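Side-chain contacts in iron-binding protein (Staphylococcus epidermidis, PDB 4M7O), which probably binds an iron-containing ligand as the extracellular solute-binding component of an iron-uptake transporter: residues 149-154 and 186-191; 163-168 and 180-185. One frame throughout, in Å; residues are numbered along the deposited sequence.

Contact 1 (149-154 and 186-191); sequences KIINSV and LEKLDA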
ATOM      1  N   LYS A 149     -10.356  15.694  -0.269  1.00 47.85           N
ATOM      2  CA  LYS A 149      -9.620  16.950  -0.319  1.00 50.26           C
ATOM      3  C   LYS A 149      -8.513  16.907  -1.383  1.00 47.55           C
ATOM      4  O   LYS A 149      -8.373  17.843  -2.162  1.00 49.87           O
ATOM      5  CB  LYS A 149      -9.038  17.256   1.057  1.00 51.14           C
ATOM      6  CG  LYS A 149      -8.481  18.649   1.221  1.00 62.09           C
ATOM      7  CD  LYS A 149      -8.205  18.941   2.691  1.00 68.67           C
ATOM      8  N   ILE A 150      -7.738  15.822  -1.424  1.00 44.85           N
ATOM      9  CA  ILE A 150      -6.698  15.665  -2.450  1.00 44.00           C
ATOM     10  C   ILE A 150      -7.295  15.562  -3.866  1.00 46.31           C
ATOM     11  O   ILE A 150      -6.826  16.226  -4.802  1.00 49.60           O
ATOM     12  CB  ILE A 150      -5.791  14.426  -2.192  1.00 41.73           C
ATOM     13  CG1 ILE A 150      -5.183  14.463  -0.788  1.00 39.59           C
ATOM     14  CG2 ILE A 150      -4.687  14.331  -3.246  1.00 38.46           C
ATOM     15  CD1 ILE A 150      -4.498  15.764  -0.425  1.00 40.61           C
ATOM     16  N   ILE A 151      -8.316  14.719  -4.017  1.00 42.60           N
ATOM     17  CA  ILE A 151      -9.043  14.598  -5.278  1.00 47.49           C
ATOM     18  C   ILE A 151      -9.543  15.957  -5.737  1.00 51.81           C
ATOM     19  O   ILE A 151      -9.418  16.310  -6.910  1.00 61.65           O
ATOM     20  CB  ILE A 151     -10.241  13.631  -5.150  1.00 46.01           C
ATOM     21  CG1 ILE A 151      -9.747  12.205  -4.882  1.00 43.11           C
ATOM     22  CG2 ILE A 151     -11.115  13.681  -6.396  1.00 46.66           C
ATOM     23  CD1 ILE A 151     -10.861  11.200  -4.693  1.00 42.87           C
ATOM     24  N   ASN A 152     -10.099  16.729  -4.812  1.00 50.18           N
ATOM     25  CA  ASN A 152     -10.592  18.060  -5.159  1.00 53.28           C
ATOM     26  C   ASN A 152      -9.498  19.099  -5.413  1.00 54.66           C
ATOM     27  O   ASN A 152      -9.772  20.167  -5.933  1.00 54.06           O
ATOM     28  CB  ASN A 152     -11.586  18.572  -4.114  1.00 55.41           C
ATOM     29  CG  ASN A 152     -12.994  18.092  -4.377  1.00 66.31           C
ATOM     30  OD1 ASN A 152     -13.704  18.661  -5.206  1.00 84.69           O
ATOM     31  ND2 ASN A 152     -13.408  17.042  -3.680  1.00 62.70           N
ATOM     32  N   SER A 153      -8.261  18.782  -5.061  1.00 57.26           N
ATOM     33  CA  SER A 153      -7.164  19.715  -5.285  1.00 54.59           C
ATOM     34  C   SER A 153      -6.614  19.590  -6.701  1.00 51.61           C
ATOM     35  O   SER A 153      -5.709  20.327  -7.080  1.00 50.16           O
ATOM     36  CB  SER A 153      -6.039  19.450  -4.293  1.00 51.21           C
ATOM     37  OG  SER A 153      -5.439  18.197  -4.566  1.00 57.13           O
ATOM     38  N   VAL A 154      -7.197  18.717  -7.496  1.00 67.50           N
ATOM     39  CA  VAL A 154      -6.761  18.540  -8.868  1.00 64.64           C
ATOM     40  C   VAL A 154      -7.345  19.643  -9.722  1.00 68.33           C
ATOM     41  O   VAL A 154      -8.525  19.820  -9.761  1.00 71.44           O
ATOM     42  CB  VAL A 154      -7.213  17.186  -9.427  1.00 73.47           C
ATOM     43  CG1 VAL A 154      -6.939  17.084 -10.915  1.00 60.77           C
ATOM     44  CG2 VAL A 154      -6.548  16.051  -8.673  1.00 66.86           C
ATOM     45  N   LEU A 186      -4.584   6.627  -9.754  1.00 38.42           N
ATOM     46  CA  LEU A 186      -4.630   7.360 -11.015  1.00 41.63           C
ATOM     47  C   LEU A 186      -6.049   7.767 -11.390  1.00 45.64           C
ATOM     48  O   LEU A 186      -6.290   8.918 -11.758  1.00 50.74           O
ATOM     49  CB  LEU A 186      -4.032   6.526 -12.149  1.00 42.19           C
ATOM     50  CG  LEU A 186      -2.523   6.302 -12.079  1.00 38.74           C
ATOM     51  CD1 LEU A 186      -2.035   5.419 -13.244  1.00 36.55           C
ATOM     52  CD2 LEU A 186      -1.812   7.647 -12.084  1.00 43.90           C
ATOM     53  N   GLU A 187      -6.988   6.829 -11.302  1.00 43.54           N
ATOM     54  CA  GLU A 187      -8.353   7.113 -11.732  1.00 48.03           C
ATOM     55  C   GLU A 187      -9.008   8.150 -10.828  1.00 53.62           C
ATOM     56  O   GLU A 187      -9.751   9.003 -11.300  1.00 56.98           O
ATOM     57  CB  GLU A 187      -9.187   5.834 -11.821  1.00 51.00           C
ATOM     58  CG  GLU A 187      -8.713   4.863 -12.904  1.00 55.26           C
ATOM     59  CD  GLU A 187      -9.673   3.698 -13.104  1.00 64.71           C
ATOM     60  OE1 GLU A 187     -10.628   3.568 -12.301  1.00 67.60           O
ATOM     61  OE2 GLU A 187      -9.472   2.914 -14.061  1.00 67.29           O
ATOM     62  N   LYS A 188      -8.705   8.094  -9.537  1.00 45.19           N
ATOM     63  CA  LYS A 188      -9.226   9.082  -8.592  1.00 47.32           C
ATOM     64  C   LYS A 188      -8.645  10.464  -8.871  1.00 48.47           C
ATOM     65  O   LYS A 188      -9.296  11.482  -8.639  1.00 51.36           O
ATOM     66  CB  LYS A 188      -8.929   8.664  -7.145  1.00 56.11           C
ATOM     67  CG  LYS A 188     -10.076   7.949  -6.454  1.00 54.92           C
ATOM     68  CD  LYS A 188     -10.646   6.857  -7.340  1.00 57.08           C
ATOM     69  CE  LYS A 188     -11.864   6.203  -6.714  1.00 64.10           C
ATOM     70  NZ  LYS A 188     -12.307   5.035  -7.529  1.00 63.38           N
ATOM     71  N   LEU A 189      -7.424  10.491  -9.392  1.00 46.56           N
ATOM     72  CA  LEU A 189      -6.750  11.748  -9.685  1.00 48.47           C
ATOM     73  C   LEU A 189      -7.042  12.225 -11.098  1.00 49.76           C
ATOM     74  O   LEU A 189      -6.430  13.181 -11.572  1.00 60.13           O
ATOM     75  CB  LEU A 189      -5.244  11.606  -9.452  1.00 45.71           C
ATOM     76  CG  LEU A 189      -4.899  11.406  -7.971  1.00 47.02           C
ATOM     77  CD1 LEU A 189      -3.398  11.237  -7.771  1.00 45.00           C
ATOM     78  CD2 LEU A 189      -5.436  12.563  -7.155  1.00 49.83           C
ATOM     79  N   ASP A 190      -7.989  11.557 -11.755  1.00 56.00           N
ATOM     80  CA  ASP A 190      -8.392  11.872 -13.135  1.00 57.86           C
ATOM     81  C   ASP A 190      -7.208  11.868 -14.113  1.00 59.86           C
ATOM     82  O   ASP A 190      -7.097  12.728 -14.995  1.00 58.88           O
ATOM     83  CB  ASP A 190      -9.177  13.198 -13.207  1.00 60.10           C
ATOM     84  CG  ASP A 190      -9.822  13.437 -14.578  1.00 73.03           C
ATOM     85  OD1 ASP A 190     -10.421  12.499 -15.150  1.00 76.80           O
ATOM     86  OD2 ASP A 190      -9.716  14.570 -15.094  1.00 75.68           O
ATOM     87  N   ALA A 191      -6.325  10.890 -13.947  1.00 56.51           N
ATOM     88  CA  ALA A 191      -5.249  10.656 -14.905  1.00 55.26           C
ATOM     89  C   ALA A 191      -5.518   9.322 -15.604  1.00 53.48           C
ATOM     90  O   ALA A 191      -6.320   8.512 -15.123  1.00 53.33           O
ATOM     91  CB  ALA A 191      -3.903  10.632 -14.199  1.00 58.84           C
TER
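Ile150, whose CG2 lies loosely beside Leu189, gives its carbonyl oxygen to the backbone N of Ser153, Ile150 O and Ser153 N being 2.9 Å apart. The contact itself is mostly apolar, held by side-chain packing. Ile151 lies alongside Lys188, the two side chains pointing the same way, and its CD1 rests 3.8 Å from Lys188 CG. Ile151 CG2, set anti to the backbone N (chi1 -66°), lies against the Lys188 carbonyl, 3.6 Å from its O. Lys188 is thus used through its aliphatic root; its ammonium turns away to a salt bridge with Asp184. Val154 crosses Leu189 at about a right angle, the CD2 end of Leu189 coming to 4.0 Å from Val154 CG2. The helix ends here in a Schellman motif: Asp190 takes positive phi, and Ala191 N returns to Leu186 O at 2.9 Å. Helix 264-275 closes the group from another direction, Leu268 touching both Ile150 and Leu189, while Arg272 binds the Ser153 carbonyl and Tyr276 that of Leu189. The end of the long helix 133-152, consistent with the interlobe helix of class III binding proteins, is thereby joined to helix 181-188 of the C-terminal lobe.

Contact 2 (163-168 and 180-185); sequences VFMEVS and TFFNDM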
ATOM      1  N   VAL A 163      -0.036   8.141 -17.741  1.00 41.00           N
ATOM      2  CA  VAL A 163       1.013   7.833 -16.781  1.00 38.14           C
ATOM      3  C   VAL A 163       1.427   6.370 -16.877  1.00 37.65           C
ATOM      4  O   VAL A 163       0.579   5.475 -16.891  1.00 39.12           O
ATOM      5  CB  VAL A 163       0.527   8.101 -15.360  1.00 37.08           C
ATOM      6  CG1 VAL A 163       1.613   7.747 -14.350  1.00 35.47           C
ATOM      7  CG2 VAL A 163       0.075   9.560 -15.216  1.00 43.14           C
ATOM      8  N   PHE A 164       2.732   6.133 -16.957  1.00 35.29           N
ATOM      9  CA  PHE A 164       3.263   4.786 -16.938  1.00 37.42           C
ATOM     10  C   PHE A 164       3.796   4.503 -15.536  1.00 40.48           C
ATOM     11  O   PHE A 164       4.650   5.242 -15.030  1.00 35.81           O
ATOM     12  CB  PHE A 164       4.375   4.629 -17.979  1.00 41.03           C
ATOM     13  CG  PHE A 164       5.093   3.309 -17.897  1.00 38.14           C
ATOM     14  CD1 PHE A 164       4.494   2.149 -18.362  1.00 37.57           C
ATOM     15  CD2 PHE A 164       6.361   3.222 -17.363  1.00 32.82           C
ATOM     16  CE1 PHE A 164       5.147   0.931 -18.282  1.00 34.30           C
ATOM     17  CE2 PHE A 164       7.014   1.989 -17.284  1.00 30.74           C
ATOM     18  CZ  PHE A 164       6.405   0.854 -17.735  1.00 33.86           C
HETATM   19  N   MSE A 165       3.267   3.461 -14.894  1.00 33.99           N
HETATM   20  CA  MSE A 165       3.723   3.074 -13.564  1.00 29.90           C
HETATM   21  C   MSE A 165       4.703   1.928 -13.739  1.00 30.67           C
HETATM   22  O   MSE A 165       4.341   0.849 -14.223  1.00 34.19           O
HETATM   23  CB  MSE A 165       2.549   2.600 -12.706  1.00 33.23           C
HETATM   24  CG  MSE A 165       1.389   3.571 -12.608  1.00 33.97           C
HETATM   25 SE   MSE A 165       1.775   5.152 -11.531  0.53 40.64          SE
HETATM   26  CE  MSE A 165       2.263   4.272  -9.870  1.00 43.02           C
ATOM     27  N   GLU A 166       5.952   2.158 -13.366  1.00 28.72           N
ATOM     28  CA  GLU A 166       6.951   1.111 -13.476  1.00 26.01           C
ATOM     29  C   GLU A 166       7.112   0.437 -12.121  1.00 30.26           C
ATOM     30  O   GLU A 166       7.653   1.045 -11.184  1.00 28.73           O
ATOM     31  CB  GLU A 166       8.276   1.718 -13.924  1.00 29.06           C
ATOM     32  CG  GLU A 166       9.368   0.689 -14.137  1.00 27.86           C
ATOM     33  CD  GLU A 166      10.524   1.245 -14.934  1.00 40.79           C
ATOM     34  OE1 GLU A 166      10.325   2.235 -15.681  1.00 43.36           O
ATOM     35  OE2 GLU A 166      11.635   0.684 -14.829  1.00 42.07           O
ATOM     36  N   VAL A 167       6.629  -0.798 -11.981  1.00 30.56           N
ATOM     37  CA  VAL A 167       6.643  -1.430 -10.647  1.00 27.77           C
ATOM     38  C   VAL A 167       7.771  -2.439 -10.461  1.00 30.27           C
ATOM     39  O   VAL A 167       7.988  -2.946  -9.371  1.00 33.58           O
ATOM     40  CB  VAL A 167       5.303  -2.088 -10.274  1.00 29.84           C
ATOM     41  CG1 VAL A 167       4.195  -1.058 -10.315  1.00 30.26           C
ATOM     42  CG2 VAL A 167       4.995  -3.266 -11.205  1.00 29.10           C
ATOM     43  N   SER A 168       8.487  -2.733 -11.537  1.00 31.34           N
ATOM     44  CA  SER A 168       9.688  -3.547 -11.438  1.00 34.23           C
ATOM     45  C   SER A 168      10.469  -3.290 -12.708  1.00 32.85           C
ATOM     46  O   SER A 168       9.887  -2.887 -13.723  1.00 38.24           O
ATOM     47  CB  SER A 168       9.333  -5.030 -11.290  1.00 34.05           C
ATOM     48  OG  SER A 168      10.464  -5.782 -10.882  1.00 35.17           O
ATOM     49  N   THR A 180      -5.362  -2.641  -9.813  1.00 38.64           N
ATOM     50  CA  THR A 180      -4.230  -2.400  -8.918  1.00 37.28           C
ATOM     51  C   THR A 180      -4.454  -1.127  -8.135  1.00 39.17           C
ATOM     52  O   THR A 180      -5.211  -0.248  -8.561  1.00 36.12           O
ATOM     53  CB  THR A 180      -2.903  -2.264  -9.670  1.00 39.06           C
ATOM     54  OG1 THR A 180      -2.985  -1.141 -10.560  1.00 33.67           O
ATOM     55  CG2 THR A 180      -2.568  -3.554 -10.453  1.00 33.10           C
ATOM     56  N   PHE A 181      -3.772  -1.026  -7.001  1.00 32.91           N
ATOM     57  CA  PHE A 181      -3.890   0.136  -6.146  1.00 32.71           C
ATOM     58  C   PHE A 181      -3.385   1.364  -6.880  1.00 34.24           C
ATOM     59  O   PHE A 181      -4.025   2.416  -6.857  1.00 35.89           O
ATOM     60  CB  PHE A 181      -3.135  -0.079  -4.830  1.00 32.73           C
ATOM     61  CG  PHE A 181      -3.791   0.587  -3.651  1.00 37.50           C
ATOM     62  CD1 PHE A 181      -4.187   1.907  -3.719  1.00 43.06           C
ATOM     63  CD2 PHE A 181      -4.052  -0.119  -2.493  1.00 44.67           C
ATOM     64  CE1 PHE A 181      -4.798   2.530  -2.642  1.00 45.78           C
ATOM     65  CE2 PHE A 181      -4.673   0.498  -1.413  1.00 46.40           C
ATOM     66  CZ  PHE A 181      -5.046   1.827  -1.496  1.00 38.78           C
ATOM     67  N   PHE A 182      -2.252   1.237  -7.556  1.00 34.42           N
ATOM     68  CA  PHE A 182      -1.736   2.371  -8.314  1.00 36.63           C
ATOM     69  C   PHE A 182      -2.708   2.814  -9.395  1.00 39.35           C
ATOM     70  O   PHE A 182      -2.777   4.004  -9.705  1.00 41.60           O
ATOM     71  CB  PHE A 182      -0.369   2.055  -8.914  1.00 34.95           C
ATOM     72  CG  PHE A 182       0.674   1.726  -7.883  1.00 42.42           C
ATOM     73  CD1 PHE A 182       0.849   2.547  -6.781  1.00 43.43           C
ATOM     74  CD2 PHE A 182       1.464   0.591  -8.001  1.00 44.22           C
ATOM     75  CE1 PHE A 182       1.799   2.247  -5.803  1.00 39.36           C
ATOM     76  CE2 PHE A 182       2.419   0.286  -7.031  1.00 47.84           C
ATOM     77  CZ  PHE A 182       2.587   1.119  -5.937  1.00 41.13           C
ATOM     78  N   ASN A 183      -3.460   1.878  -9.975  1.00 38.02           N
ATOM     79  CA  ASN A 183      -4.397   2.264 -11.030  1.00 38.81           C
ATOM     80  C   ASN A 183      -5.592   3.003 -10.464  1.00 39.87           C
ATOM     81  O   ASN A 183      -6.065   3.962 -11.064  1.00 36.61           O
ATOM     82  CB  ASN A 183      -4.865   1.082 -11.881  1.00 38.32           C
ATOM     83  CG  ASN A 183      -5.859   1.498 -12.947  1.00 42.02           C
ATOM     84  OD1 ASN A 183      -5.475   2.009 -14.002  1.00 41.96           O
ATOM     85  ND2 ASN A 183      -7.146   1.287 -12.676  1.00 39.93           N
ATOM     86  N   ASP A 184      -6.073   2.564  -9.303  1.00 39.36           N
ATOM     87  CA  ASP A 184      -7.219   3.228  -8.696  1.00 42.92           C
ATOM     88  C   ASP A 184      -6.856   4.648  -8.292  1.00 42.86           C
ATOM     89  O   ASP A 184      -7.671   5.571  -8.433  1.00 45.58           O
ATOM     90  CB  ASP A 184      -7.749   2.455  -7.490  1.00 39.18           C
ATOM     91  CG  ASP A 184      -9.021   3.067  -6.929  1.00 45.71           C
ATOM     92  OD1 ASP A 184      -9.926   3.397  -7.724  1.00 47.97           O
ATOM     93  OD2 ASP A 184      -9.118   3.231  -5.698  1.00 40.89           O
HETATM   94  N   MSE A 185      -5.628   4.831  -7.811  1.00 40.15           N
HETATM   95  CA  MSE A 185      -5.167   6.169  -7.437  1.00 43.40           C
HETATM   96  C   MSE A 185      -5.169   7.092  -8.655  1.00 43.98           C
HETATM   97  O   MSE A 185      -5.710   8.197  -8.600  1.00 48.08           O
HETATM   98  CB  MSE A 185      -3.787   6.116  -6.773  1.00 39.69           C
HETATM   99  CG  MSE A 185      -3.779   5.380  -5.442  1.00 48.32           C
HETATM  100 SE   MSE A 185      -2.049   5.513  -4.547  0.68 58.28          SE
HETATM  101  CE  MSE A 185      -1.508   3.662  -4.668  1.00 92.62           C
TER
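Strand 163-168 passes the first turns of helix 181-188 with Met165 and Phe182 closest in backbone, their CA atoms 7.6 Å apart, and both side chains point into the gap. Met165 is modelled as selenomethionine, and its terminal methyl does the touching: CE lies 3.6 Å from Phe182 CB and is equally near CG. The chain curls through three turns of the same sign (chi1 -54°, chi2 -71°, chi3 -57°), which brings CE to the root of the phenyl group. Farther along the strand, Val167 meets the other flank of the ring, CG1 standing 3.9 Å from Phe182 CD2. Both methyls approach obliquely from the same side of the ring plane, so Phe182 is met by two successive inward-pointing residues of the strand. Val167 and Ser168 together face Tyr174 in a classic beta bulge.

The start of the helix is fixed by Thr180 at the N-cap, whose OG1 accepts from Asn183 N at 3.1 Å; the same hydroxyl donates to the Gly177 carbonyl. On the strand's far face Glu166 turns to Arg235 and Tyr228. Strand 162-168 pairs in parallel with strands 192-193 and 216-219, and helix 181-188 makes the beta-alpha-beta crossover to 192-193, with strand 174-176 inserted on the way. The helix is sandwiched: Phe182 meets the sheet, while Phe181 and Met185 pack on Ile264, Leu268 and Leu271 of helix 264-275.

Both contacts use helix 181-188, contact 2 near its start and contact 1 at its end, and their centres are about 14 Å apart. Contact 2 is buried and wholly hydrophobic, joining helix to sheet through an aromatic ring and two side chains from the strand. Contact 1 lies nearer the surface, where aliphatic branches meet a lysine stem and a backbone carbonyl between two helix ends. Leu186 bridges them: its CD1 is 3.9 Å from Met165 CG, and its CD2 packs on Val163. Along the chain, 163-168 and 180-185 are nested within the loop that contact 1 closes, and Leu268 of helix 264-275 touches residues from both contacts.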